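Local structure of phage-like element PBSX protein XkdH (Bacillus subtilis, 3F3B) at residues Phe52-Gln57 and Ser71-Phe76; Ile96-Lys101 and Val111-Glu116. The protein is of unknown function but is encoded by the defective prophage PBSX and probably serves as a structural component of its phage-like particle. One frame throughout, in Å; residues are numbered along the deposited sequence.

Contact 1. Residues Phe52-Gln57 and Ser71-Phe76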
loop_
_atom_site.group_PDB
_atom_site.type_symbol
_atom_site.label_atom_id
_atom_site.label_comp_id
_atom_site.label_asym_id
_atom_site.label_seq_id
_atom_site.Cartn_x
_atom_site.Cartn_y
_atom_site.Cartn_z
ATOM N N PHE A 52 -4.698 -12.671 -2.657
ATOM C CA PHE A 52 -3.520 -12.475 -3.494
ATOM C C PHE A 52 -3.167 -13.584 -4.475
ATOM O O PHE A 52 -3.545 -14.740 -4.302
ATOM C CB PHE A 52 -2.276 -12.247 -2.623
ATOM C CG PHE A 52 -2.500 -11.382 -1.410
ATOM C CD1 PHE A 52 -3.276 -10.232 -1.475
ATOM C CD2 PHE A 52 -1.860 -11.688 -0.206
ATOM C CE1 PHE A 52 -3.408 -9.393 -0.353
ATOM C CE2 PHE A 52 -1.982 -10.864 0.911
ATOM C CZ PHE A 52 -2.759 -9.711 0.837
ATOM N N THR A 53 -2.427 -13.201 -5.514
ATOM C CA THR A 53 -1.898 -14.131 -6.511
ATOM C C THR A 53 -0.511 -13.583 -6.843
ATOM O O THR A 53 -0.091 -12.572 -6.267
ATOM C CB THR A 53 -2.746 -14.203 -7.788
ATOM O OG1 THR A 53 -2.649 -12.969 -8.509
ATOM C CG2 THR A 53 -4.199 -14.501 -7.433
ATOM N N GLU A 54 0.195 -14.247 -7.756
ATOM C CA GLU A 54 1.552 -13.845 -8.143
ATOM C C GLU A 54 2.383 -13.475 -6.915
ATOM O O GLU A 54 3.145 -12.513 -6.943
ATOM C CB GLU A 54 1.528 -12.646 -9.096
ATOM C CG GLU A 54 0.381 -12.627 -10.079
ATOM C CD GLU A 54 0.585 -11.620 -11.198
ATOM O OE1 GLU A 54 1.192 -10.542 -10.977
ATOM O OE2 GLU A 54 0.118 -11.910 -12.315
ATOM N N LYS A 55 2.242 -14.234 -5.834
ATOM C CA LYS A 55 2.993 -13.934 -4.625
ATOM C C LYS A 55 4.481 -14.207 -4.811
ATOM O O LYS A 55 4.881 -15.184 -5.449
ATOM C CB LYS A 55 2.444 -14.735 -3.451
ATOM C CG LYS A 55 0.956 -14.528 -3.235
ATOM C CD LYS A 55 0.505 -15.044 -1.880
ATOM C CE LYS A 55 0.816 -16.515 -1.704
ATOM N NZ LYS A 55 0.327 -17.013 -0.387
ATOM N N THR A 56 5.292 -13.321 -4.251
ATOM C CA THR A 56 6.739 -13.406 -4.343
ATOM C C THR A 56 7.316 -13.287 -2.940
ATOM O O THR A 56 6.854 -12.477 -2.143
ATOM C CB THR A 56 7.288 -12.255 -5.237
ATOM O OG1 THR A 56 6.918 -12.497 -6.600
ATOM C CG2 THR A 56 8.802 -12.139 -5.130
ATOM N N GLN A 57 8.319 -14.101 -2.638
ATOM C CA GLN A 57 8.954 -14.069 -1.328
ATOM C C GLN A 57 10.395 -13.647 -1.522
ATOM O O GLN A 57 10.884 -13.620 -2.650
ATOM C CB GLN A 57 8.897 -15.454 -0.681
ATOM C CG GLN A 57 7.490 -15.915 -0.334
ATOM C CD GLN A 57 7.428 -17.376 0.090
ATOM O OE1 GLN A 57 7.501 -18.285 -0.746
ATOM N NE2 GLN A 57 7.299 -17.608 1.393
ATOM N N SER A 71 6.154 -9.090 -2.723
ATOM C CA SER A 71 5.071 -8.441 -3.432
ATOM C C SER A 71 4.011 -9.454 -3.843
ATOM O O SER A 71 4.221 -10.666 -3.768
ATOM C CB SER A 71 5.612 -7.750 -4.680
ATOM O OG SER A 71 5.997 -8.704 -5.657
ATOM N N PHE A 72 2.867 -8.944 -4.270
ATOM C CA PHE A 72 1.778 -9.784 -4.722
ATOM C C PHE A 72 0.746 -8.936 -5.414
ATOM O O PHE A 72 0.658 -7.729 -5.194
ATOM C CB PHE A 72 1.111 -10.540 -3.564
ATOM C CG PHE A 72 1.093 -9.790 -2.261
ATOM C CD1 PHE A 72 2.083 -10.010 -1.304
ATOM C CD2 PHE A 72 0.080 -8.882 -1.978
ATOM C CE1 PHE A 72 2.063 -9.336 -0.084
ATOM C CE2 PHE A 72 0.052 -8.201 -0.759
ATOM C CZ PHE A 72 1.045 -8.431 0.187
ATOM N N LEU A 73 -0.021 -9.574 -6.278
ATOM C CA LEU A 73 -1.069 -8.886 -6.984
ATOM C C LEU A 73 -2.279 -8.968 -6.064
ATOM O O LEU A 73 -2.787 -10.064 -5.790
ATOM C CB LEU A 73 -1.351 -9.592 -8.309
ATOM C CG LEU A 73 -2.490 -9.021 -9.141
ATOM C CD1 LEU A 73 -2.171 -7.592 -9.512
ATOM C CD2 LEU A 73 -2.687 -9.874 -10.389
ATOM N N VAL A 74 -2.730 -7.819 -5.568
ATOM C CA VAL A 74 -3.881 -7.790 -4.680
ATOM C C VAL A 74 -5.182 -7.648 -5.452
ATOM O O VAL A 74 -5.258 -6.870 -6.394
ATOM C CB VAL A 74 -3.813 -6.619 -3.687
ATOM C CG1 VAL A 74 -4.905 -6.786 -2.649
ATOM C CG2 VAL A 74 -2.440 -6.560 -3.021
ATOM N N HIS A 75 -6.200 -8.403 -5.047
ATOM C CA HIS A 75 -7.518 -8.346 -5.673
ATOM C C HIS A 75 -8.466 -7.776 -4.623
ATOM O O HIS A 75 -8.603 -8.344 -3.541
ATOM C CB HIS A 75 -7.977 -9.741 -6.083
ATOM C CG HIS A 75 -7.030 -10.439 -7.005
ATOM N ND1 HIS A 75 -5.726 -10.719 -6.657
ATOM C CD2 HIS A 75 -7.197 -10.919 -8.261
ATOM C CE1 HIS A 75 -5.131 -11.344 -7.658
ATOM N NE2 HIS A 75 -6.001 -11.478 -8.642
ATOM N N PHE A 76 -9.104 -6.654 -4.954
ATOM C CA PHE A 76 -10.017 -5.951 -4.056
ATOM C C PHE A 76 -11.418 -5.874 -4.627
ATOM O O PHE A 76 -11.610 -5.936 -5.845
ATOM C CB PHE A 76 -9.579 -4.503 -3.870
ATOM C CG PHE A 76 -8.327 -4.316 -3.074
ATOM C CD1 PHE A 76 -8.340 -4.452 -1.695
ATOM C CD2 PHE A 76 -7.157 -3.878 -3.696
ATOM C CE1 PHE A 76 -7.221 -4.143 -0.950
ATOM C CE2 PHE A 76 -6.029 -3.565 -2.953
ATOM C CZ PHE A 76 -6.062 -3.696 -1.578
HETATM O O HOH W 1 4.124 -9.613 -7.334
#
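Phe52 and Phe72 lay their rings face to face, centroids 4.0 Å apart and planes 20° from parallel, with CE2 of Phe72 over the centre of the Phe52 ring. Phe72 brings its ring there by a first torsion of 33°, short of the usual staggered value near 60°, which sets CG between the backbone N and the carbonyl carbon. Val74 meets the edge of the Phe52 ring near its plane, its CG1 3.8 Å from CE1. Flat aromatics and a branched valine suit this face, where His9, Trp90 and Tyr95 add further rings. The backbones belong to the antiparallel hairpin of strands 48-61 and 66-77. Thr53 and Leu73 exchange two hydrogen bonds, Thr53 N to Leu73 O at 3.2 Å and Leu73 N to Thr53 O at 3.0 Å. A beta bulge, in which Glu54 and Lys55 lie opposite Phe72, shifts the register by one residue where the chain turns a corner at Glu54, and pairing resumes with Thr56 N to Ser71 O at 2.9 Å. The other face, with Thr53, Leu73, Thr56 and Ser71, is looser and more polar. Here OG1 of Thr53 lies in the plane of the His75 ring, at its edge, 3.1 Å from CE1. Glu54 rests its aliphatic CG and its carboxylate beside Leu73, and a water bridges Glu54 O and Ser71 OG.

Contact 2. Residues Ile96-Lys101 and Val111-Glu116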
loop_
_atom_site.group_PDB
_atom_site.type_symbol
_atom_site.label_atom_id
_atom_site.label_comp_id
_atom_site.label_asym_id
_atom_site.label_seq_id
_atom_site.Cartn_x
_atom_site.Cartn_y
_atom_site.Cartn_z
ATOM N N ILE A 96 3.035 -1.011 -0.328
ATOM C CA ILE A 96 2.639 0.149 -1.107
ATOM C C ILE A 96 2.136 -0.340 -2.450
ATOM O O ILE A 96 2.741 -1.228 -3.044
ATOM C CB ILE A 96 3.821 1.106 -1.356
ATOM C CG1 ILE A 96 4.468 1.491 -0.025
ATOM C CG2 ILE A 96 3.325 2.365 -2.076
ATOM C CD1 ILE A 96 3.479 2.064 0.983
ATOM N N LEU A 97 1.023 0.216 -2.917
ATOM C CA LEU A 97 0.487 -0.164 -4.221
ATOM C C LEU A 97 1.346 0.563 -5.259
ATOM O O LEU A 97 1.363 1.786 -5.311
ATOM C CB LEU A 97 -0.984 0.241 -4.323
ATOM C CG LEU A 97 -1.814 -0.259 -3.132
ATOM C CD1 LEU A 97 -3.289 -0.051 -3.414
ATOM C CD2 LEU A 97 -1.533 -1.737 -2.865
ATOM N N LYS A 98 2.064 -0.193 -6.084
ATOM C CA LYS A 98 2.966 0.413 -7.056
ATOM C C LYS A 98 2.443 0.575 -8.466
ATOM O O LYS A 98 1.945 1.638 -8.835
ATOM C CB LYS A 98 4.282 -0.368 -7.103
ATOM C CG LYS A 98 4.867 -0.668 -5.724
ATOM C CD LYS A 98 5.008 0.583 -4.862
ATOM C CE LYS A 98 6.100 1.515 -5.370
ATOM N NZ LYS A 98 6.263 2.707 -4.489
ATOM N N LEU A 99 2.590 -0.470 -9.270
ATOM C CA LEU A 99 2.137 -0.412 -10.652
ATOM C C LEU A 99 0.677 0.025 -10.699
ATOM O O LEU A 99 -0.014 0.008 -9.674
ATOM C CB LEU A 99 2.314 -1.777 -11.326
ATOM C CG LEU A 99 3.761 -2.249 -11.517
ATOM C CD1 LEU A 99 4.579 -1.112 -12.135
ATOM C CD2 LEU A 99 4.366 -2.665 -10.185
ATOM N N PRO A 100 0.196 0.439 -11.884
ATOM C CA PRO A 100 -1.186 0.884 -12.076
ATOM C C PRO A 100 -2.168 -0.208 -11.694
ATOM O O PRO A 100 -1.826 -1.393 -11.733
ATOM C CB PRO A 100 -1.244 1.189 -13.569
ATOM C CG PRO A 100 0.138 1.620 -13.870
ATOM C CD PRO A 100 0.965 0.605 -13.126
ATOM N N LYS A 101 -3.378 0.191 -11.317
ATOM C CA LYS A 101 -4.409 -0.768 -10.959
ATOM C C LYS A 101 -5.299 -0.958 -12.178
ATOM O O LYS A 101 -5.180 -0.227 -13.159
ATOM C CB LYS A 101 -5.252 -0.257 -9.788
ATOM C CG LYS A 101 -6.106 0.952 -10.107
ATOM C CD LYS A 101 -7.111 1.238 -9.003
ATOM C CE LYS A 101 -7.996 2.435 -9.368
ATOM N NZ LYS A 101 -9.138 2.630 -8.421
ATOM N N VAL A 111 -0.694 -4.308 -7.914
ATOM C CA VAL A 111 0.477 -4.894 -7.281
ATOM C C VAL A 111 0.858 -4.151 -6.005
ATOM O O VAL A 111 0.898 -2.914 -5.971
ATOM C CB VAL A 111 1.697 -4.880 -8.247
ATOM C CG1 VAL A 111 2.957 -5.309 -7.510
ATOM C CG2 VAL A 111 1.437 -5.824 -9.439
ATOM N N ALA A 112 1.119 -4.915 -4.947
ATOM C CA ALA A 112 1.537 -4.345 -3.672
ATOM C C ALA A 112 3.010 -4.741 -3.489
ATOM O O ALA A 112 3.395 -5.857 -3.835
ATOM C CB ALA A 112 0.687 -4.910 -2.546
ATOM N N VAL A 113 3.834 -3.835 -2.968
ATOM C CA VAL A 113 5.243 -4.148 -2.776
ATOM C C VAL A 113 5.708 -3.811 -1.360
ATOM O O VAL A 113 5.368 -2.760 -0.815
ATOM C CB VAL A 113 6.145 -3.394 -3.818
ATOM C CG1 VAL A 113 7.613 -3.762 -3.616
ATOM C CG2 VAL A 113 5.737 -3.766 -5.235
ATOM N N ARG A 114 6.484 -4.725 -0.778
ATOM C CA ARG A 114 7.040 -4.580 0.567
ATOM C C ARG A 114 7.570 -3.165 0.764
ATOM O O ARG A 114 8.486 -2.729 0.073
ATOM C CB ARG A 114 8.155 -5.613 0.761
ATOM C CG ARG A 114 9.019 -5.458 2.002
ATOM C CD ARG A 114 10.126 -6.529 2.003
ATOM N NE ARG A 114 11.347 -6.096 2.683
ATOM C CZ ARG A 114 11.478 -5.987 4.002
ATOM N NH1 ARG A 114 10.456 -6.283 4.800
ATOM N NH2 ARG A 114 12.627 -5.571 4.526
ATOM N N ASP A 115 6.983 -2.454 1.718
ATOM C CA ASP A 115 7.359 -1.076 1.999
ATOM C C ASP A 115 8.860 -0.839 2.122
ATOM O O ASP A 115 9.429 -0.052 1.365
ATOM C CB ASP A 115 6.671 -0.593 3.278
ATOM C CG ASP A 115 6.506 0.916 3.317
ATOM O OD1 ASP A 115 7.204 1.614 2.551
ATOM O OD2 ASP A 115 5.680 1.408 4.117
ATOM N N GLU A 116 9.505 -1.520 3.065
ATOM C CA GLU A 116 10.938 -1.328 3.281
ATOM C C GLU A 116 11.901 -1.810 2.204
ATOM O O GLU A 116 13.110 -1.842 2.431
ATOM C CB GLU A 116 11.355 -1.919 4.632
ATOM C CG GLU A 116 10.948 -1.047 5.814
ATOM C CD GLU A 116 11.557 -1.502 7.122
ATOM O OE1 GLU A 116 11.281 -2.647 7.544
ATOM O OE2 GLU A 116 12.311 -0.712 7.727
#
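Ile96 and Val113 form a hydrogen-bonded antiparallel pair, and Leu97 and Ala112 the next, non-hydrogen-bonded one, where strand 93-97 runs beside strand 107-114 in the antiparallel sheet of this phage-barrel clan protein. Three backbone hydrogen bonds join the segments. Ile96 N gives to Val113 O at 3.0 Å, with an N-H...O angle of 165°, and Ile96 O accepts from Val113 N at 2.8 Å. Lys98 N donates to Val111 O at 3.0 Å, holding the next residue alongside strand 107-114. Two CA-H...O contacts accompany them, from Ala112 CA to Ile96 O and from Leu97 CA to Val111 O.

Side-chain contacts through hydrocarbon differ on the two faces. On the buried one, a branch of Leu97 reaches across to the methyl group of Ala112, CD2 to CB 3.9 Å. The small alanine suits this place because Phe72, Val74 and Tyr95 also pack on it. On the other face, CG of Lys98 sits 3.3 Å from CG2 of Val113, the lysine chain running across the valine, so a long side chain covers it with methylenes while the charged end leads away. Farther along, Leu99 and Val111 run alongside one another, with CD2 of Leu99 4.0 Å from CB of Val111; the flexible leucine can cover the partly exposed valine at this less buried end of the contact.

The mixed contact is between Ile96 and Asp115, just beyond strand 107-114. Asp115 has CG anti to its own N (chi1 -155°), which carries the carboxylate over the isoleucine. The touch is van der Waals in kind, against hydrocarbon: OD1 of Asp115 lies 3.8 Å from CG1 of Ile96, and OD2 lies 3.9 Å from CD1.

Overall arrangement
Contacts 1 and 2 are neighbours in one antiparallel sheet, their centres about 10 Å apart, because strand 66-77 of contact 1 pairs directly with strand 107-114 of contact 2. Phe72 O and Ala112 N, 2.9 Å apart, make a probable hydrogen bond at this seam, and CG2 of Val74 packs on CB of Ala112 at 3.6 Å. The order across the sheet is therefore 52-57, 71-76, 111-116, 96-101; along the chain contact 1 is complete before residue 96 is reached. No active site is known. A phosphate ion, probably from the crystallisation liquor, lies about 4 Å from the Asp115 side chain, at the contact 2 end.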